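Local coordinates for protein Phosphoglucosamine/phosphogalactosamine mutase (Sulfolobus tokodaii, PDB 2F7L) that interconverts the 6-phosphates and 1-phosphates of glucosamine and galactosamine, supplying precursors for UDP-GlcNAc and UDP-GalNAc, at residues 157-162 against 189-194; 331-336 against 342-347. All coordinates share one frame; numbering follows the deposited sequence.

Contact 1. Residues 157-162 against 189-194; sequences NGILSH and PLVARA
With CG set anti to its carbonyl carbon (chi1 -66°), Leu160 sends its forked end at the methyl of Ala194, while Val191 has CG1 in the same setting (chi1 -62°), on the side that meets Ile159. Both branches of Leu160 straddle the alanine: CD1 lies 3.4 Å from Ala194 CB and CD2 3.6 Å from that same methyl. Alanine suits the spot because its single carbon lets the broad leucine end come close to the backbone of helix 188-194. Further along, Leu160 CD2 skirts the Val191 carbonyl, with CD2 to O at 4.2 Å, a plain packing contact. Ile159 supplies the second point of touch. Its extended CG1 branch ends in CD1, which meets Val191 CG1 at 4.1 Å, the two side chains crossing at about a right angle. Two beta-branched residues serve well here, since each offers a stiff, purely hydrocarbon flank. Nothing polar bridges the helices; hydrogen bonding stays local, as where Ser161 OG donates to Gly158 O over 2.7 Å from 25° off the carbonyl plane, at the end of helix 151-160. Val191 and Ile159 also touch helix 342-356, at Phe346 and at Ala343 and Met344, whereas Leu160 is only partly covered. This is helix-to-helix packing within the second alpha/beta/alpha domain of a phosphohexose mutase, where helix 188-194 is the connection of a beta-alpha-beta crossover between the adjacent parallel strands 174-178 and 198-201.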
ATOM      1  N   ASN A 157       0.412 -12.793 -15.451  1.00 34.47           N
ATOM      2  CA  ASN A 157       0.087 -14.209 -15.460  1.00 35.69           C
ATOM      3  C   ASN A 157      -0.073 -14.718 -14.043  1.00 35.81           C
ATOM      4  O   ASN A 157      -0.980 -15.496 -13.741  1.00 35.52           O
ATOM      5  CB  ASN A 157       1.195 -14.985 -16.140  1.00 37.92           C
ATOM      6  CG  ASN A 157       1.470 -14.489 -17.546  1.00 40.46           C
ATOM      7  OD1 ASN A 157       2.620 -14.523 -18.004  1.00 42.58           O
ATOM      8  ND2 ASN A 157       0.420 -14.039 -18.253  1.00 39.97           N
ATOM      9  N   GLY A 158       0.830 -14.285 -13.174  1.00 35.62           N
ATOM     10  CA  GLY A 158       0.754 -14.703 -11.792  1.00 35.16           C
ATOM     11  C   GLY A 158      -0.592 -14.305 -11.225  1.00 35.03           C
ATOM     12  O   GLY A 158      -1.247 -15.102 -10.569  1.00 35.39           O
ATOM     13  N   ILE A 159      -1.009 -13.068 -11.481  1.00 34.42           N
ATOM     14  CA  ILE A 159      -2.282 -12.584 -10.973  1.00 34.69           C
ATOM     15  C   ILE A 159      -3.441 -13.400 -11.551  1.00 34.88           C
ATOM     16  O   ILE A 159      -4.296 -13.890 -10.802  1.00 34.22           O
ATOM     17  CB  ILE A 159      -2.500 -11.095 -11.340  1.00 35.12           C
ATOM     18  CG1 ILE A 159      -1.460 -10.215 -10.629  1.00 34.59           C
ATOM     19  CG2 ILE A 159      -3.941 -10.678 -11.008  1.00 34.58           C
ATOM     20  CD1 ILE A 159      -1.457  -8.756 -11.101  1.00 32.21           C
ATOM     21  N   LEU A 160      -3.460 -13.541 -12.882  1.00 34.20           N
ATOM     22  CA  LEU A 160      -4.514 -14.288 -13.575  1.00 33.97           C
ATOM     23  C   LEU A 160      -4.657 -15.731 -13.107  1.00 34.38           C
ATOM     24  O   LEU A 160      -5.731 -16.317 -13.172  1.00 35.01           O
ATOM     25  CB  LEU A 160      -4.276 -14.264 -15.084  1.00 32.34           C
ATOM     26  CG  LEU A 160      -4.403 -12.864 -15.700  1.00 32.97           C
ATOM     27  CD1 LEU A 160      -3.878 -12.864 -17.146  1.00 31.21           C
ATOM     28  CD2 LEU A 160      -5.859 -12.385 -15.609  1.00 30.71           C
ATOM     29  N   SER A 161      -3.577 -16.300 -12.606  1.00 34.85           N
ATOM     30  CA  SER A 161      -3.607 -17.671 -12.155  1.00 34.85           C
ATOM     31  C   SER A 161      -4.452 -17.899 -10.904  1.00 35.54           C
ATOM     32  O   SER A 161      -4.560 -19.026 -10.429  1.00 35.35           O
ATOM     33  CB  SER A 161      -2.189 -18.145 -11.892  1.00 33.51           C
ATOM     34  OG  SER A 161      -1.771 -17.715 -10.620  1.00 32.96           O
ATOM     35  N   HIS A 162      -5.053 -16.853 -10.361  1.00 37.17           N
ATOM     36  CA  HIS A 162      -5.854 -17.032  -9.147  1.00 39.39           C
ATOM     37  C   HIS A 162      -7.343 -16.742  -9.265  1.00 40.34           C
ATOM     38  O   HIS A 162      -8.045 -16.758  -8.256  1.00 41.64           O
ATOM     39  CB  HIS A 162      -5.278 -16.202  -8.002  1.00 39.78           C
ATOM     40  CG  HIS A 162      -3.881 -16.584  -7.629  1.00 40.56           C
ATOM     41  ND1 HIS A 162      -3.570 -17.797  -7.058  1.00 41.10           N
ATOM     42  CD2 HIS A 162      -2.714 -15.908  -7.740  1.00 40.81           C
ATOM     43  CE1 HIS A 162      -2.269 -17.851  -6.830  1.00 40.68           C
ATOM     44  NE2 HIS A 162      -1.728 -16.718  -7.235  1.00 40.51           N
ATOM     45  N   PRO A 189      -4.519  -2.629 -16.855  1.00 28.53           N
ATOM     46  CA  PRO A 189      -5.311  -2.764 -18.077  1.00 29.19           C
ATOM     47  C   PRO A 189      -5.077  -4.117 -18.755  1.00 29.91           C
ATOM     48  O   PRO A 189      -5.956  -4.663 -19.423  1.00 30.66           O
ATOM     49  CB  PRO A 189      -4.825  -1.590 -18.932  1.00 28.08           C
ATOM     50  CG  PRO A 189      -4.438  -0.604 -17.945  1.00 27.60           C
ATOM     51  CD  PRO A 189      -3.691  -1.421 -16.929  1.00 28.08           C
ATOM     52  N   LEU A 190      -3.881  -4.654 -18.585  1.00 30.16           N
ATOM     53  CA  LEU A 190      -3.562  -5.926 -19.186  1.00 30.05           C
ATOM     54  C   LEU A 190      -4.362  -7.000 -18.485  1.00 31.19           C
ATOM     55  O   LEU A 190      -4.925  -7.878 -19.132  1.00 32.26           O
ATOM     56  CB  LEU A 190      -2.057  -6.187 -19.080  1.00 28.80           C
ATOM     57  CG  LEU A 190      -1.160  -6.097 -20.334  1.00 25.82           C
ATOM     58  CD1 LEU A 190      -1.642  -5.088 -21.329  1.00 22.94           C
ATOM     59  CD2 LEU A 190       0.224  -5.766 -19.871  1.00 24.34           C
ATOM     60  N   VAL A 191      -4.443  -6.938 -17.164  1.00 32.23           N
ATOM     61  CA  VAL A 191      -5.230  -7.958 -16.477  1.00 33.14           C
ATOM     62  C   VAL A 191      -6.698  -7.812 -16.912  1.00 33.18           C
ATOM     63  O   VAL A 191      -7.364  -8.813 -17.163  1.00 34.30           O
ATOM     64  CB  VAL A 191      -5.082  -7.880 -14.910  1.00 32.39           C
ATOM     65  CG1 VAL A 191      -3.650  -8.121 -14.507  1.00 30.97           C
ATOM     66  CG2 VAL A 191      -5.489  -6.537 -14.409  1.00 34.10           C
ATOM     67  N   ALA A 192      -7.190  -6.580 -17.042  1.00 32.57           N
ATOM     68  CA  ALA A 192      -8.576  -6.359 -17.471  1.00 32.77           C
ATOM     69  C   ALA A 192      -8.831  -7.031 -18.828  1.00 33.06           C
ATOM     70  O   ALA A 192      -9.845  -7.717 -19.021  1.00 32.44           O
ATOM     71  CB  ALA A 192      -8.876  -4.861 -17.578  1.00 32.12           C
ATOM     72  N   ARG A 193      -7.900  -6.827 -19.757  1.00 33.02           N
ATOM     73  CA  ARG A 193      -7.988  -7.406 -21.091  1.00 33.34           C
ATOM     74  C   ARG A 193      -8.101  -8.930 -21.053  1.00 33.70           C
ATOM     75  O   ARG A 193      -8.797  -9.536 -21.878  1.00 33.17           O
ATOM     76  CB  ARG A 193      -6.767  -7.019 -21.905  1.00 33.04           C
ATOM     77  CG  ARG A 193      -7.043  -6.892 -23.373  1.00 33.48           C
ATOM     78  CD  ARG A 193      -5.849  -6.310 -24.063  1.00 34.98           C
ATOM     79  NE  ARG A 193      -4.669  -7.113 -23.765  1.00 37.45           N
ATOM     80  CZ  ARG A 193      -3.493  -6.995 -24.378  1.00 38.34           C
ATOM     81  NH1 ARG A 193      -3.314  -6.099 -25.342  1.00 39.43           N
ATOM     82  NH2 ARG A 193      -2.489  -7.776 -24.024  1.00 38.77           N
ATOM     83  N   ALA A 194      -7.421  -9.557 -20.100  1.00 34.23           N
ATOM     84  CA  ALA A 194      -7.486 -11.008 -20.004  1.00 35.31           C
ATOM     85  C   ALA A 194      -8.849 -11.430 -19.505  1.00 36.06           C
ATOM     86  O   ALA A 194      -9.354 -12.469 -19.907  1.00 36.33           O
ATOM     87  CB  ALA A 194      -6.401 -11.549 -19.082  1.00 35.38           C
TER

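Contact 2. Residues 331-336 against 342-347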
ATOM      1  N   PHE A 331      -4.187  -4.273  -0.432  1.00 37.24           N
ATOM      2  CA  PHE A 331      -4.719  -5.483   0.141  1.00 38.00           C
ATOM      3  C   PHE A 331      -3.696  -6.596  -0.164  1.00 38.22           C
ATOM      4  O   PHE A 331      -3.126  -6.634  -1.265  1.00 37.95           O
ATOM      5  CB  PHE A 331      -6.058  -5.733  -0.567  1.00 38.63           C
ATOM      6  CG  PHE A 331      -6.695  -7.042  -0.241  1.00 40.60           C
ATOM      7  CD1 PHE A 331      -7.492  -7.180   0.894  1.00 40.95           C
ATOM      8  CD2 PHE A 331      -6.503  -8.143  -1.072  1.00 40.51           C
ATOM      9  CE1 PHE A 331      -8.087  -8.394   1.189  1.00 42.24           C
ATOM     10  CE2 PHE A 331      -7.091  -9.360  -0.786  1.00 41.35           C
ATOM     11  CZ  PHE A 331      -7.887  -9.493   0.345  1.00 41.75           C
ATOM     12  N   MET A 332      -3.452  -7.490   0.793  1.00 38.34           N
ATOM     13  CA  MET A 332      -2.497  -8.585   0.574  1.00 39.48           C
ATOM     14  C   MET A 332      -3.191  -9.934   0.441  1.00 38.71           C
ATOM     15  O   MET A 332      -3.913 -10.350   1.332  1.00 39.37           O
ATOM     16  CB  MET A 332      -1.453  -8.640   1.697  1.00 40.70           C
ATOM     17  CG  MET A 332      -1.805  -7.837   2.949  1.00 44.68           C
ATOM     18  SD  MET A 332      -1.617  -6.008   2.848  1.00 46.53           S
ATOM     19  CE  MET A 332       0.177  -5.915   3.330  1.00 47.84           C
ATOM     20  N   TYR A 333      -2.966 -10.600  -0.690  1.00 38.34           N
ATOM     21  CA  TYR A 333      -3.567 -11.901  -0.994  1.00 37.56           C
ATOM     22  C   TYR A 333      -2.453 -12.947  -0.999  1.00 36.35           C
ATOM     23  O   TYR A 333      -1.814 -13.173  -2.014  1.00 35.75           O
ATOM     24  CB  TYR A 333      -4.255 -11.828  -2.365  1.00 38.57           C
ATOM     25  CG  TYR A 333      -5.100 -13.028  -2.700  1.00 40.09           C
ATOM     26  CD1 TYR A 333      -6.085 -13.470  -1.827  1.00 41.39           C
ATOM     27  CD2 TYR A 333      -4.871 -13.760  -3.856  1.00 40.17           C
ATOM     28  CE1 TYR A 333      -6.816 -14.634  -2.094  1.00 43.05           C
ATOM     29  CE2 TYR A 333      -5.588 -14.914  -4.141  1.00 41.52           C
ATOM     30  CZ  TYR A 333      -6.556 -15.358  -3.255  1.00 42.76           C
ATOM     31  OH  TYR A 333      -7.203 -16.559  -3.486  1.00 43.96           O
ATOM     32  N   PRO A 334      -2.213 -13.599   0.153  1.00 35.84           N
ATOM     33  CA  PRO A 334      -1.176 -14.623   0.349  1.00 35.64           C
ATOM     34  C   PRO A 334      -0.924 -15.589  -0.786  1.00 35.61           C
ATOM     35  O   PRO A 334       0.205 -15.731  -1.230  1.00 35.67           O
ATOM     36  CB  PRO A 334      -1.613 -15.311   1.635  1.00 34.75           C
ATOM     37  CG  PRO A 334      -2.138 -14.161   2.410  1.00 35.28           C
ATOM     38  CD  PRO A 334      -2.994 -13.430   1.388  1.00 34.90           C
ATOM     39  N   PRO A 335      -1.965 -16.283  -1.266  1.00 36.17           N
ATOM     40  CA  PRO A 335      -1.712 -17.212  -2.369  1.00 35.81           C
ATOM     41  C   PRO A 335      -0.887 -16.587  -3.494  1.00 34.96           C
ATOM     42  O   PRO A 335      -0.089 -17.270  -4.124  1.00 35.52           O
ATOM     43  CB  PRO A 335      -3.121 -17.639  -2.802  1.00 36.03           C
ATOM     44  CG  PRO A 335      -4.024 -16.615  -2.172  1.00 36.31           C
ATOM     45  CD  PRO A 335      -3.383 -16.309  -0.878  1.00 36.35           C
ATOM     46  N   HIS A 336      -1.077 -15.298  -3.743  1.00 34.08           N
ATOM     47  CA  HIS A 336      -0.301 -14.590  -4.760  1.00 33.43           C
ATOM     48  C   HIS A 336       0.989 -14.138  -4.073  1.00 32.61           C
ATOM     49  O   HIS A 336       2.049 -14.714  -4.271  1.00 32.09           O
ATOM     50  CB  HIS A 336      -1.064 -13.367  -5.242  1.00 33.60           C
ATOM     51  CG  HIS A 336      -0.386 -12.635  -6.352  1.00 34.22           C
ATOM     52  ND1 HIS A 336      -0.372 -11.258  -6.434  1.00 33.85           N
ATOM     53  CD2 HIS A 336       0.227 -13.087  -7.470  1.00 34.19           C
ATOM     54  CE1 HIS A 336       0.210 -10.891  -7.559  1.00 33.35           C
ATOM     55  NE2 HIS A 336       0.582 -11.981  -8.207  1.00 34.86           N
ATOM     56  N   GLY A 342      -2.355  -3.872  -6.115  1.00 31.78           N
ATOM     57  CA  GLY A 342      -3.527  -3.284  -6.755  1.00 32.98           C
ATOM     58  C   GLY A 342      -4.197  -4.054  -7.889  1.00 34.49           C
ATOM     59  O   GLY A 342      -5.428  -4.161  -7.947  1.00 34.89           O
ATOM     60  N   ALA A 343      -3.408  -4.579  -8.818  1.00 35.05           N
ATOM     61  CA  ALA A 343      -4.001  -5.325  -9.906  1.00 35.35           C
ATOM     62  C   ALA A 343      -4.562  -6.588  -9.307  1.00 35.85           C
ATOM     63  O   ALA A 343      -5.678  -6.992  -9.655  1.00 36.95           O
ATOM     64  CB  ALA A 343      -2.972  -5.669 -10.973  1.00 35.36           C
ATOM     65  N   MET A 344      -3.813  -7.208  -8.394  1.00 34.94           N
ATOM     66  CA  MET A 344      -4.309  -8.440  -7.798  1.00 35.34           C
ATOM     67  C   MET A 344      -5.676  -8.178  -7.204  1.00 36.04           C
ATOM     68  O   MET A 344      -6.566  -9.025  -7.272  1.00 36.47           O
ATOM     69  CB  MET A 344      -3.387  -8.965  -6.699  1.00 34.79           C
ATOM     70  CG  MET A 344      -3.803 -10.342  -6.142  1.00 34.50           C
ATOM     71  SD  MET A 344      -3.596 -11.734  -7.296  1.00 34.70           S
ATOM     72  CE  MET A 344      -5.221 -11.792  -8.075  1.00 35.29           C
ATOM     73  N   SER A 345      -5.834  -6.989  -6.632  1.00 35.80           N
ATOM     74  CA  SER A 345      -7.078  -6.607  -6.003  1.00 35.29           C
ATOM     75  C   SER A 345      -8.172  -6.402  -7.015  1.00 35.52           C
ATOM     76  O   SER A 345      -9.293  -6.853  -6.807  1.00 35.82           O
ATOM     77  CB  SER A 345      -6.874  -5.333  -5.207  1.00 34.56           C
ATOM     78  OG  SER A 345      -5.843  -5.526  -4.271  1.00 34.44           O
ATOM     79  N   PHE A 346      -7.850  -5.703  -8.095  1.00 35.55           N
ATOM     80  CA  PHE A 346      -8.819  -5.434  -9.149  1.00 36.66           C
ATOM     81  C   PHE A 346      -9.373  -6.753  -9.727  1.00 37.57           C
ATOM     82  O   PHE A 346     -10.567  -6.863 -10.038  1.00 37.21           O
ATOM     83  CB  PHE A 346      -8.154  -4.616 -10.258  1.00 36.09           C
ATOM     84  CG  PHE A 346      -8.958  -4.547 -11.526  1.00 35.85           C
ATOM     85  CD1 PHE A 346     -10.049  -3.700 -11.630  1.00 35.48           C
ATOM     86  CD2 PHE A 346      -8.622  -5.334 -12.620  1.00 35.37           C
ATOM     87  CE1 PHE A 346     -10.791  -3.631 -12.805  1.00 35.11           C
ATOM     88  CE2 PHE A 346      -9.363  -5.272 -13.798  1.00 34.91           C
ATOM     89  CZ  PHE A 346     -10.449  -4.417 -13.888  1.00 35.06           C
ATOM     90  N   ALA A 347      -8.494  -7.744  -9.867  1.00 37.81           N
ATOM     91  CA  ALA A 347      -8.867  -9.054 -10.390  1.00 38.04           C
ATOM     92  C   ALA A 347      -9.776  -9.806  -9.412  1.00 38.31           C
ATOM     93  O   ALA A 347     -10.777 -10.417  -9.812  1.00 39.42           O
ATOM     94  CB  ALA A 347      -7.612  -9.887 -10.670  1.00 37.63           C
TER
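Phe331 and Tyr333 run past the first turn of helix 342-356, the CA atoms of Phe331 and Ser345 being 6.7 Å apart, before the chain turns through two prolines, held by His336 N to Tyr333 O, and brings His336 back over Met344. Met344 does most of the touching. Its CG leaves anti to the backbone N (chi1 -174°), then the chain bends and lays the sulfur over one face of the His336 imidazole, SD 3.7 Å from the ring centroid and 27° off the normal. The sulfur sits toward the rim, with ND1 of His336 nearest SD at 3.4 Å. The His336 ring also stacks with Tyr81. Against Tyr333, Met344 packs through CG, 4.1 Å from Tyr333 CB, and its sulfur also makes an oblique Met-aromatic contact with the phenol ring. Flexible and polarisable, methionine can serve both rings at once. Ser345, small enough to fit beside the strand, rests OG 3.7 Å from Phe331 CB. An alanine in place of His336 would probably leave the methionine sulfur without its aromatic face, free to turn, and Tyr81 without its stacking partner. With no hydrogen bond across, the contact rests on dispersion and sulfur-aromatic attraction, while the Ser345 hydroxyl and the Met344 amide find their partners in Asp341, the first at its backbone O and the second at its carboxylate OD1.

Contact 1 lies toward the periphery, only partly buried, and joins two helices of the second domain; contact 2 is wholly buried, nearer the centre of the chain, and joins a strand end and its following loop to a helix of the third. The side chains of the first are all aliphatic, whereas the second brings in sulfur and aromatic rings. They meet at the interface of the domains, their centres about 11 Å apart, with Ile159 as a main link: its CG2 lies 3.4 Å from Met344 CE and its CG1 packs against CE1 of His336, while His162 packs on Pro335. Packing, without hydrogen bonds across either contact, thus passes continuously from one domain to the next.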